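Local coordinates for protein PTHB1 (PDB 4YD8), which is a subunit of the BBSome, which is required for ciliogenesis and thought to act as a coat sorting membrane proteins to cilia, and begins with the beta-propeller described here, at residues A[89-94]-A[169-174]; A[106-111]-A[130-135]; A[84-89]-A[140-145]. All blocks are in the same frame, centred on the assembly; numbering follows the deposited sequence. Where two conformers were deposited one is given.

In the fold
Two neighbouring blades of the propeller, built from strands between 84 and 134 and between 139 and 178, meet here. From the N terminus, strand 84-88 opens contact 3, and at the shared Lys-89 the chain passes into the loop that opens contact 1. Contact 2 closes first, pairing 106-111 with 130-135 as the third and fourth strands of the first blade, so it nests within both other loops. Segment 140-145 then closes contact 3 between inner strands. Segment 169-174 closes contact 1 further out, and contacts 1 and 3 cross. Tyr-131 and His-133 of contact 2 hydrogen-bond to backbone carbonyls of contact 1.

Contact 1: A[89-94]-A[169-174]; sequences KFVSGT and EQESYA
Gln-170 sends CG off anti to its carbonyl carbon (chi1 -59°) and then runs extended, reaching straight into loop 89-94, whereas Glu-171 leaves its backbone the same way but bends at chi2 (82°) and swings its carboxylate round to Ser-92. The Gln-170 amide lies against the loop backbone: NE2 donates to Lys-89 O at 2.9 Å through a bent bond, with the acceptor close to the amide plane. The same nitrogen gives a second hydrogen bond to a water that lies 2.8 Å from Thr-94 O and probably donates to it, so one amide reaches Lys-89 directly and Thr-94 through water. Closer to the backbone, Gln-170 CB rests 3.4 Å from Phe-90 O, and at the other side of the amide OE1 sits 3.2 Å from Ser-92 CB. Glu-171 grips Ser-92 twice. Its OE2 takes the backbone N of Ser-92 on the syn lone pair at 3.1 Å, while the hydroxyl OG donates to OE1 at 2.9 Å from above the carboxylate plane. Val-91 CG1 passes 3.7 Å from Glu-171 OE2, its side chain crossing that of Glu-171 obliquely. Residues 91-94 form a type II turn and 169-172 a type II' turn, the latter closing a tight two-residue beta hairpin. The contact therefore joins the loop between the first two strands of one beta-propeller blade to the outer hairpin of the next.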
loop_
_atom_site.group_PDB
_atom_site.type_symbol
_atom_site.label_atom_id
_atom_site.label_comp_id
_atom_site.label_asym_id
_atom_site.label_seq_id
_atom_site.Cartn_x
_atom_site.Cartn_y
_atom_site.Cartn_z
ATOM N N LYS A 89 -11.556 -6.137 5.167
ATOM C CA LYS A 89 -12.815 -6.798 5.506
ATOM C C LYS A 89 -13.889 -6.495 4.452
ATOM O O LYS A 89 -14.853 -5.781 4.727
ATOM C CB LYS A 89 -13.295 -6.364 6.899
ATOM C CG LYS A 89 -12.298 -6.709 8.022
ATOM C CD LYS A 89 -12.691 -6.042 9.332
ATOM C CE LYS A 89 -11.643 -6.318 10.413
ATOM N NZ LYS A 89 -12.132 -5.863 11.739
ATOM N N PHE A 90 -13.714 -7.073 3.268
ATOM C CA PHE A 90 -14.478 -6.681 2.090
ATOM C C PHE A 90 -15.755 -7.506 1.894
ATOM O O PHE A 90 -16.486 -7.288 0.923
ATOM C CB PHE A 90 -13.602 -6.810 0.844
ATOM C CG PHE A 90 -12.350 -5.982 0.885
ATOM C CD1 PHE A 90 -12.370 -4.678 1.379
ATOM C CD2 PHE A 90 -11.153 -6.505 0.426
ATOM C CE1 PHE A 90 -11.203 -3.905 1.405
ATOM C CE2 PHE A 90 -9.972 -5.735 0.443
ATOM C CZ PHE A 90 -10.004 -4.443 0.932
ATOM N N VAL A 91 -16.026 -8.454 2.800
ATOM C CA VAL A 91 -17.209 -9.316 2.652
ATOM C C VAL A 91 -18.194 -9.110 3.805
ATOM O O VAL A 91 -17.819 -9.152 4.976
ATOM C CB VAL A 91 -16.796 -10.806 2.543
ATOM C CG1 VAL A 91 -18.030 -11.750 2.575
ATOM C CG2 VAL A 91 -15.946 -11.012 1.282
ATOM N N SER A 92 -19.458 -8.854 3.475
ATOM C CA SER A 92 -20.435 -8.557 4.516
ATOM C C SER A 92 -20.701 -9.802 5.374
ATOM O O SER A 92 -20.670 -10.921 4.882
ATOM C CB SER A 92 -21.735 -8.035 3.906
ATOM O OG SER A 92 -22.322 -9.005 3.059
ATOM N N GLY A 93 -20.926 -9.599 6.664
ATOM C CA GLY A 93 -21.326 -10.695 7.536
ATOM C C GLY A 93 -20.136 -11.424 8.155
ATOM O O GLY A 93 -20.319 -12.312 8.985
ATOM N N THR A 94 -18.923 -11.043 7.759
ATOM C CA THR A 94 -17.711 -11.579 8.386
ATOM C C THR A 94 -16.646 -10.502 8.536
ATOM O O THR A 94 -16.610 -9.522 7.780
ATOM C CB THR A 94 -17.118 -12.763 7.577
ATOM O OG1 THR A 94 -15.914 -13.231 8.209
ATOM C CG2 THR A 94 -16.776 -12.344 6.161
ATOM N N GLU A 169 -20.003 -0.490 -1.317
ATOM C CA GLU A 169 -20.297 -0.998 0.008
ATOM C C GLU A 169 -20.256 -2.521 -0.070
ATOM O O GLU A 169 -21.290 -3.175 -0.209
ATOM C CB GLU A 169 -21.656 -0.479 0.497
ATOM C CG GLU A 169 -21.688 1.034 0.686
ATOM C CD GLU A 169 -23.045 1.556 1.141
ATOM O OE1 GLU A 169 -24.039 0.804 1.062
ATOM O OE2 GLU A 169 -23.114 2.721 1.582
ATOM N N GLN A 170 -19.039 -3.058 -0.028
ATOM C CA GLN A 170 -18.792 -4.488 -0.174
ATOM C C GLN A 170 -19.478 -5.003 -1.448
ATOM O O GLN A 170 -19.119 -4.568 -2.540
ATOM C CB GLN A 170 -19.226 -5.221 1.105
ATOM C CG GLN A 170 -18.435 -4.659 2.320
ATOM C CD GLN A 170 -18.750 -5.320 3.652
ATOM O OE1 GLN A 170 -19.908 -5.413 4.058
ATOM N NE2 GLN A 170 -17.701 -5.756 4.360
ATOM N N GLU A 171 -20.458 -5.906 -1.323
ATOM C CA GLU A 171 -21.090 -6.516 -2.497
ATOM C C GLU A 171 -21.924 -5.553 -3.349
ATOM O O GLU A 171 -22.376 -5.932 -4.426
ATOM C CB GLU A 171 -22.014 -7.681 -2.086
ATOM C CG GLU A 171 -21.290 -8.898 -1.482
ATOM C CD GLU A 171 -20.980 -8.726 0.003
ATOM O OE1 GLU A 171 -21.507 -7.770 0.607
ATOM O OE2 GLU A 171 -20.216 -9.546 0.562
ATOM N N SER A 172 -22.171 -4.336 -2.882
ATOM C CA SER A 172 -23.027 -3.450 -3.677
ATOM C C SER A 172 -22.416 -2.081 -3.963
ATOM O O SER A 172 -21.698 -1.510 -3.143
ATOM C CB SER A 172 -24.398 -3.283 -3.004
ATOM O OG SER A 172 -24.276 -2.907 -1.645
ATOM N N TYR A 173 -22.705 -1.569 -5.157
ATOM C CA TYR A 173 -22.269 -0.237 -5.548
ATOM C C TYR A 173 -23.084 0.804 -4.798
ATOM O O TYR A 173 -24.308 0.715 -4.754
ATOM C CB TYR A 173 -22.424 -0.051 -7.056
ATOM C CG TYR A 173 -21.994 1.298 -7.567
ATOM C CD1 TYR A 173 -20.708 1.766 -7.355
ATOM C CD2 TYR A 173 -22.874 2.100 -8.295
ATOM C CE1 TYR A 173 -20.308 3.000 -7.839
ATOM C CE2 TYR A 173 -22.486 3.335 -8.775
ATOM C CZ TYR A 173 -21.203 3.778 -8.548
ATOM O OH TYR A 173 -20.814 5.005 -9.035
ATOM N N ALA A 174 -22.414 1.790 -4.213
ATOM C CA ALA A 174 -23.100 2.829 -3.452
ATOM C C ALA A 174 -23.369 4.063 -4.312
ATOM O O ALA A 174 -24.514 4.396 -4.587
ATOM C CB ALA A 174 -22.282 3.209 -2.218
HETATM O O HOH W 1 -17.741 -7.027 7.132
#

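Contact 2: A[106-111]-A[130-135]; sequences KLCVYS and MYEHNL
Tyr-131 folds its ring over Val-109, the residue it pairs with. From CB, CG takes the position between the backbone N and the carbonyl carbon (chi1 60°), which turns the ring across the neighbouring strand. CE2 then meets Val-109 CB and CG1, CE1 faces Val-109 CG2, and CZ lies 3.5 Å from Val-109 CG2. Val-109 CB stands over one ring face, 3.9 Å from the centroid, in a CH-pi contact. At the tip OH lies 3.4 Å from Val-109 CG2 and bonds to Phe-90 O in the loop after strand 84-88. An alanine for Tyr-131, lacking ring and hydroxyl, would probably leave the Phe-90 carbonyl without this partner and open a gap over Val-109. The strands are the outer antiparallel pair of a propeller blade, with a classic bulge where Met-130 (selenomethionine) and Tyr-131 both face Val-109. Val-109 N donates to Tyr-131 O at 3.0 Å, and Val-109 O accepts from Met-130 N at 2.7 Å. Next along, Leu-107 and His-133 form a hydrogen-bonded pair, and Leu-107 CD2 touches the edge of the imidazole, whose NE2 bonds to Gln-170 O. On the sheet face of Cys-108, a water links Lys-106 NZ to Glu-132 OE1, atoms 4.4 Å apart.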
loop_
_atom_site.group_PDB
_atom_site.type_symbol
_atom_site.label_atom_id
_atom_site.label_comp_id
_atom_site.label_asym_id
_atom_site.label_seq_id
_atom_site.Cartn_x
_atom_site.Cartn_y
_atom_site.Cartn_z
ATOM N N LYS A 106 -12.627 -3.771 -13.746
ATOM C CA LYS A 106 -13.358 -4.555 -12.751
ATOM C C LYS A 106 -12.596 -4.621 -11.432
ATOM O O LYS A 106 -11.379 -4.504 -11.398
ATOM C CB LYS A 106 -13.659 -5.975 -13.258
ATOM C CG LYS A 106 -12.446 -6.815 -13.587
ATOM C CD LYS A 106 -12.838 -8.235 -14.012
ATOM C CE LYS A 106 -11.618 -8.995 -14.532
ATOM N NZ LYS A 106 -11.910 -10.392 -14.964
ATOM N N LEU A 107 -13.352 -4.770 -10.359
ATOM C CA LEU A 107 -12.814 -4.975 -9.025
ATOM C C LEU A 107 -13.247 -6.373 -8.590
ATOM O O LEU A 107 -14.441 -6.687 -8.628
ATOM C CB LEU A 107 -13.329 -3.905 -8.070
ATOM C CG LEU A 107 -13.173 -4.195 -6.567
ATOM C CD1 LEU A 107 -11.737 -3.994 -6.127
ATOM C CD2 LEU A 107 -14.125 -3.321 -5.744
ATOM N N CYS A 108 -12.290 -7.218 -8.203
ATOM C CA CYS A 108 -12.611 -8.599 -7.828
ATOM C C CYS A 108 -12.180 -8.859 -6.394
ATOM O O CYS A 108 -11.077 -8.477 -6.002
ATOM C CB CYS A 108 -11.939 -9.590 -8.781
ATOM S SG CYS A 108 -12.405 -9.357 -10.546
ATOM N N VAL A 109 -13.060 -9.475 -5.612
ATOM C CA VAL A 109 -12.754 -9.751 -4.207
ATOM C C VAL A 109 -12.712 -11.267 -3.994
ATOM O O VAL A 109 -13.612 -11.986 -4.417
ATOM C CB VAL A 109 -13.783 -9.062 -3.266
ATOM C CG1 VAL A 109 -13.642 -9.558 -1.833
ATOM C CG2 VAL A 109 -13.581 -7.543 -3.288
ATOM N N TYR A 110 -11.631 -11.745 -3.376
ATOM C CA TYR A 110 -11.354 -13.176 -3.252
ATOM C C TYR A 110 -11.204 -13.615 -1.816
ATOM O O TYR A 110 -10.689 -12.871 -0.981
ATOM C CB TYR A 110 -10.059 -13.555 -3.969
ATOM C CG TYR A 110 -10.100 -13.371 -5.459
ATOM C CD1 TYR A 110 -10.527 -14.395 -6.288
ATOM C CD2 TYR A 110 -9.701 -12.176 -6.033
ATOM C CE1 TYR A 110 -10.572 -14.237 -7.660
ATOM C CE2 TYR A 110 -9.741 -12.006 -7.405
ATOM C CZ TYR A 110 -10.183 -13.042 -8.205
ATOM O OH TYR A 110 -10.227 -12.888 -9.559
ATOM N N SER A 111 -11.600 -14.854 -1.561
ATOM C CA SER A 111 -11.300 -15.525 -0.299
ATOM C C SER A 111 -10.100 -16.464 -0.462
ATOM O O SER A 111 -10.150 -17.397 -1.259
ATOM C CB SER A 111 -12.533 -16.314 0.170
ATOM O OG SER A 111 -12.242 -17.098 1.317
HETATM N N MSE A 130 -15.391 -14.068 -4.476
HETATM C CA MSE A 130 -16.600 -13.827 -3.678
HETATM C C MSE A 130 -17.579 -12.981 -4.470
HETATM O O MSE A 130 -18.768 -13.284 -4.528
HETATM C CB MSE A 130 -16.265 -13.143 -2.349
HETATM C CG MSE A 130 -15.336 -13.943 -1.446
HETATM SE SE MSE A 130 -16.145 -15.630 -0.938
HETATM C CE MSE A 130 -17.515 -15.047 0.339
ATOM N N TYR A 131 -17.081 -11.909 -5.080
ATOM C CA TYR A 131 -17.922 -11.094 -5.947
ATOM C C TYR A 131 -17.030 -10.240 -6.806
ATOM O O TYR A 131 -15.845 -10.085 -6.523
ATOM C CB TYR A 131 -18.896 -10.207 -5.152
ATOM C CG TYR A 131 -18.214 -9.222 -4.214
ATOM C CD1 TYR A 131 -17.837 -7.948 -4.652
ATOM C CD2 TYR A 131 -17.959 -9.566 -2.885
ATOM C CE1 TYR A 131 -17.209 -7.048 -3.786
ATOM C CE2 TYR A 131 -17.344 -8.677 -2.019
ATOM C CZ TYR A 131 -16.967 -7.428 -2.471
ATOM O OH TYR A 131 -16.367 -6.550 -1.608
ATOM N N GLU A 132 -17.603 -9.686 -7.863
ATOM C CA GLU A 132 -16.870 -8.721 -8.663
ATOM C C GLU A 132 -17.797 -7.603 -9.098
ATOM O O GLU A 132 -18.999 -7.814 -9.293
ATOM C CB GLU A 132 -16.227 -9.386 -9.880
ATOM C CG GLU A 132 -17.199 -10.011 -10.847
ATOM C CD GLU A 132 -16.497 -10.751 -11.971
ATOM O OE1 GLU A 132 -15.304 -10.480 -12.203
ATOM O OE2 GLU A 132 -17.135 -11.610 -12.614
ATOM N N HIS A 133 -17.220 -6.416 -9.233
ATOM C CA HIS A 133 -17.934 -5.257 -9.731
ATOM C C HIS A 133 -17.375 -4.878 -11.087
ATOM O O HIS A 133 -16.175 -4.648 -11.224
ATOM C CB HIS A 133 -17.801 -4.079 -8.763
ATOM C CG HIS A 133 -18.528 -4.278 -7.473
ATOM N ND1 HIS A 133 -19.907 -4.278 -7.388
ATOM C CD2 HIS A 133 -18.073 -4.489 -6.216
ATOM C CE1 HIS A 133 -20.264 -4.480 -6.133
ATOM N NE2 HIS A 133 -19.173 -4.605 -5.400
ATOM N N ASN A 134 -18.236 -4.791 -12.089
ATOM C CA ASN A 134 -17.789 -4.298 -13.377
ATOM C C ASN A 134 -17.867 -2.772 -13.379
ATOM O O ASN A 134 -18.917 -2.199 -13.094
ATOM C CB ASN A 134 -18.619 -4.927 -14.503
ATOM C CG ASN A 134 -18.402 -6.435 -14.598
ATOM O OD1 ASN A 134 -17.306 -6.894 -14.928
ATOM N ND2 ASN A 134 -19.437 -7.212 -14.281
ATOM N N LEU A 135 -16.745 -2.121 -13.679
ATOM C CA LEU A 135 -16.634 -0.668 -13.564
ATOM C C LEU A 135 -17.119 0.021 -14.829
ATOM O O LEU A 135 -16.821 -0.420 -15.944
ATOM C CB LEU A 135 -15.184 -0.260 -13.271
ATOM C CG LEU A 135 -14.517 -0.993 -12.104
ATOM C CD1 LEU A 135 -13.123 -0.445 -11.849
ATOM C CD2 LEU A 135 -15.357 -0.892 -10.848
HETATM O O HOH W 2 -13.260 -12.111 -12.950
#

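Contact 3: A[84-89]-A[140-145]; sequences QVEVGK and CNMTYG
The inner strands of two adjacent propeller blades face each other here, with Gln-84, Glu-86, Met-142 and Tyr-144 filling the seam between them. Strands 84-88 and 140-145 run almost parallel, 7° apart in direction, but their axes stay 7.8 Å apart, and side chains rather than paired backbones make the link. Gln-84 is the main bridge. Its CG lies anti to the backbone N (chi1 -165°) and the chain stays extended, laying the amide alongside the backbone of Met-142, a selenomethionine. There OE1 accepts from Met-142 N at 2.8 Å, with the donor tilted out of the carbonyl plane, and NE2 donates to Met-142 O at 3.0 Å from above the plane of that carbonyl. One amide thus occupies both polar backbone groups of a residue in the facing blade. NE2 also gives its other hydrogen to Glu-86 OE2, in the amide plane and on the anti lone pair of the carboxylate, so the amide's rotation is fixed by three bonds. Met-142 reaches back the other way: its CE packs 3.9 Å from Glu-86 CG, the two side chains sliding past each other in opposite directions. Farther along the seam the ring of Tyr-144 crosses Glu-86, with OE1 near the ring plane at the edge, 3.6 Å from CE1. Gly-88 makes room for this ring, as a CB there would sit tight against CE2. Gly-145, next after Tyr-144 and critical for protein stability, does not itself touch 84-89; at its backbone angles a CB would jam against the carbonyl O of Tyr-144. A water completes the seam, accepting from Val-87 N, donating to Glu-86 OE1 at 2.7 Å, and lying 2.8 Å from Tyr-144 OH.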
loop_
_atom_site.group_PDB
_atom_site.type_symbol
_atom_site.label_atom_id
_atom_site.label_comp_id
_atom_site.label_asym_id
_atom_site.label_seq_id
_atom_site.Cartn_x
_atom_site.Cartn_y
_atom_site.Cartn_z
ATOM N N GLN A 84 -3.755 -2.815 -8.737
ATOM C CA GLN A 84 -3.562 -2.658 -7.295
ATOM C C GLN A 84 -4.070 -3.884 -6.551
ATOM O O GLN A 84 -4.994 -4.550 -7.018
ATOM C CB GLN A 84 -4.282 -1.394 -6.808
ATOM C CG GLN A 84 -3.854 -0.920 -5.415
ATOM C CD GLN A 84 -4.455 0.418 -5.042
ATOM O OE1 GLN A 84 -4.846 1.210 -5.913
ATOM N NE2 GLN A 84 -4.538 0.682 -3.739
ATOM N N VAL A 85 -3.454 -4.193 -5.410
ATOM C CA VAL A 85 -3.967 -5.232 -4.516
ATOM C C VAL A 85 -4.078 -4.665 -3.097
ATOM O O VAL A 85 -3.223 -3.874 -2.668
ATOM C CB VAL A 85 -3.066 -6.500 -4.503
ATOM C CG1 VAL A 85 -3.232 -7.298 -5.801
ATOM C CG2 VAL A 85 -1.616 -6.117 -4.306
ATOM N N GLU A 86 -5.141 -5.042 -2.395
ATOM C CA GLU A 86 -5.347 -4.643 -1.000
ATOM C C GLU A 86 -6.050 -5.784 -0.276
ATOM O O GLU A 86 -6.690 -6.622 -0.901
ATOM C CB GLU A 86 -6.192 -3.369 -0.864
ATOM C CG GLU A 86 -5.621 -2.076 -1.496
ATOM C CD GLU A 86 -4.280 -1.609 -0.919
ATOM O OE1 GLU A 86 -3.865 -2.047 0.194
ATOM O OE2 GLU A 86 -3.647 -0.759 -1.589
ATOM N N VAL A 87 -5.948 -5.790 1.045
ATOM C CA VAL A 87 -6.521 -6.856 1.854
ATOM C C VAL A 87 -7.287 -6.203 2.978
ATOM O O VAL A 87 -6.759 -5.318 3.650
ATOM C CB VAL A 87 -5.422 -7.794 2.417
ATOM C CG1 VAL A 87 -6.020 -8.768 3.452
ATOM C CG2 VAL A 87 -4.720 -8.535 1.268
ATOM N N GLY A 88 -8.533 -6.618 3.177
ATOM C CA GLY A 88 -9.382 -5.973 4.148
ATOM C C GLY A 88 -10.681 -6.721 4.363
ATOM O O GLY A 88 -10.900 -7.799 3.802
ATOM N N LYS A 89 -11.556 -6.137 5.167
ATOM C CA LYS A 89 -12.815 -6.798 5.506
ATOM C C LYS A 89 -13.889 -6.495 4.452
ATOM O O LYS A 89 -14.853 -5.781 4.727
ATOM C CB LYS A 89 -13.295 -6.364 6.899
ATOM C CG LYS A 89 -12.298 -6.709 8.022
ATOM C CD LYS A 89 -12.691 -6.042 9.332
ATOM C CE LYS A 89 -11.643 -6.318 10.413
ATOM N NZ LYS A 89 -12.132 -5.863 11.739
ATOM N N CYS A 140 -8.082 4.030 -11.896
ATOM C CA CYS A 140 -6.704 4.410 -11.632
ATOM C C CYS A 140 -6.165 3.662 -10.407
ATOM O O CYS A 140 -5.261 2.836 -10.524
ATOM C CB CYS A 140 -6.577 5.920 -11.418
ATOM S SG CYS A 140 -4.874 6.414 -11.002
ATOM N N ASN A 141 -6.736 3.960 -9.242
ATOM C CA ASN A 141 -6.247 3.413 -7.967
ATOM C C ASN A 141 -7.413 3.316 -6.983
ATOM O O ASN A 141 -8.536 3.676 -7.321
ATOM C CB ASN A 141 -5.091 4.266 -7.400
ATOM C CG ASN A 141 -5.431 5.762 -7.289
ATOM O OD1 ASN A 141 -6.595 6.151 -7.274
ATOM N ND2 ASN A 141 -4.392 6.605 -7.191
HETATM N N MSE A 142 -7.169 2.807 -5.778
HETATM C CA MSE A 142 -8.265 2.638 -4.838
HETATM C C MSE A 142 -7.780 2.821 -3.417
HETATM O O MSE A 142 -6.571 2.808 -3.161
HETATM C CB MSE A 142 -8.901 1.250 -4.974
HETATM C CG MSE A 142 -7.934 0.105 -4.708
HETATM SE SE MSE A 142 -8.971 -1.591 -4.719
HETATM C CE MSE A 142 -7.511 -2.843 -4.794
ATOM N N THR A 143 -8.728 2.984 -2.503
ATOM C CA THR A 143 -8.428 2.955 -1.074
ATOM C C THR A 143 -9.616 2.274 -0.390
ATOM O O THR A 143 -10.603 1.931 -1.043
ATOM C CB THR A 143 -8.166 4.388 -0.515
ATOM O OG1 THR A 143 -7.682 4.317 0.831
ATOM C CG2 THR A 143 -9.450 5.252 -0.565
ATOM N N TYR A 144 -9.528 2.054 0.913
ATOM C CA TYR A 144 -10.582 1.330 1.604
ATOM C C TYR A 144 -10.598 1.707 3.064
ATOM O O TYR A 144 -9.629 2.261 3.584
ATOM C CB TYR A 144 -10.398 -0.190 1.467
ATOM C CG TYR A 144 -9.145 -0.709 2.151
ATOM C CD1 TYR A 144 -7.917 -0.703 1.488
ATOM C CD2 TYR A 144 -9.186 -1.173 3.468
ATOM C CE1 TYR A 144 -6.752 -1.160 2.103
ATOM C CE2 TYR A 144 -8.028 -1.644 4.099
ATOM C CZ TYR A 144 -6.813 -1.627 3.410
ATOM O OH TYR A 144 -5.660 -2.085 4.015
ATOM N N GLY A 145 -11.688 1.380 3.741
ATOM C CA GLY A 145 -11.764 1.654 5.161
ATOM C C GLY A 145 -13.199 1.695 5.614
ATOM O O GLY A 145 -14.119 1.420 4.837
HETATM O O HOH W 3 -4.274 -3.786 2.274
#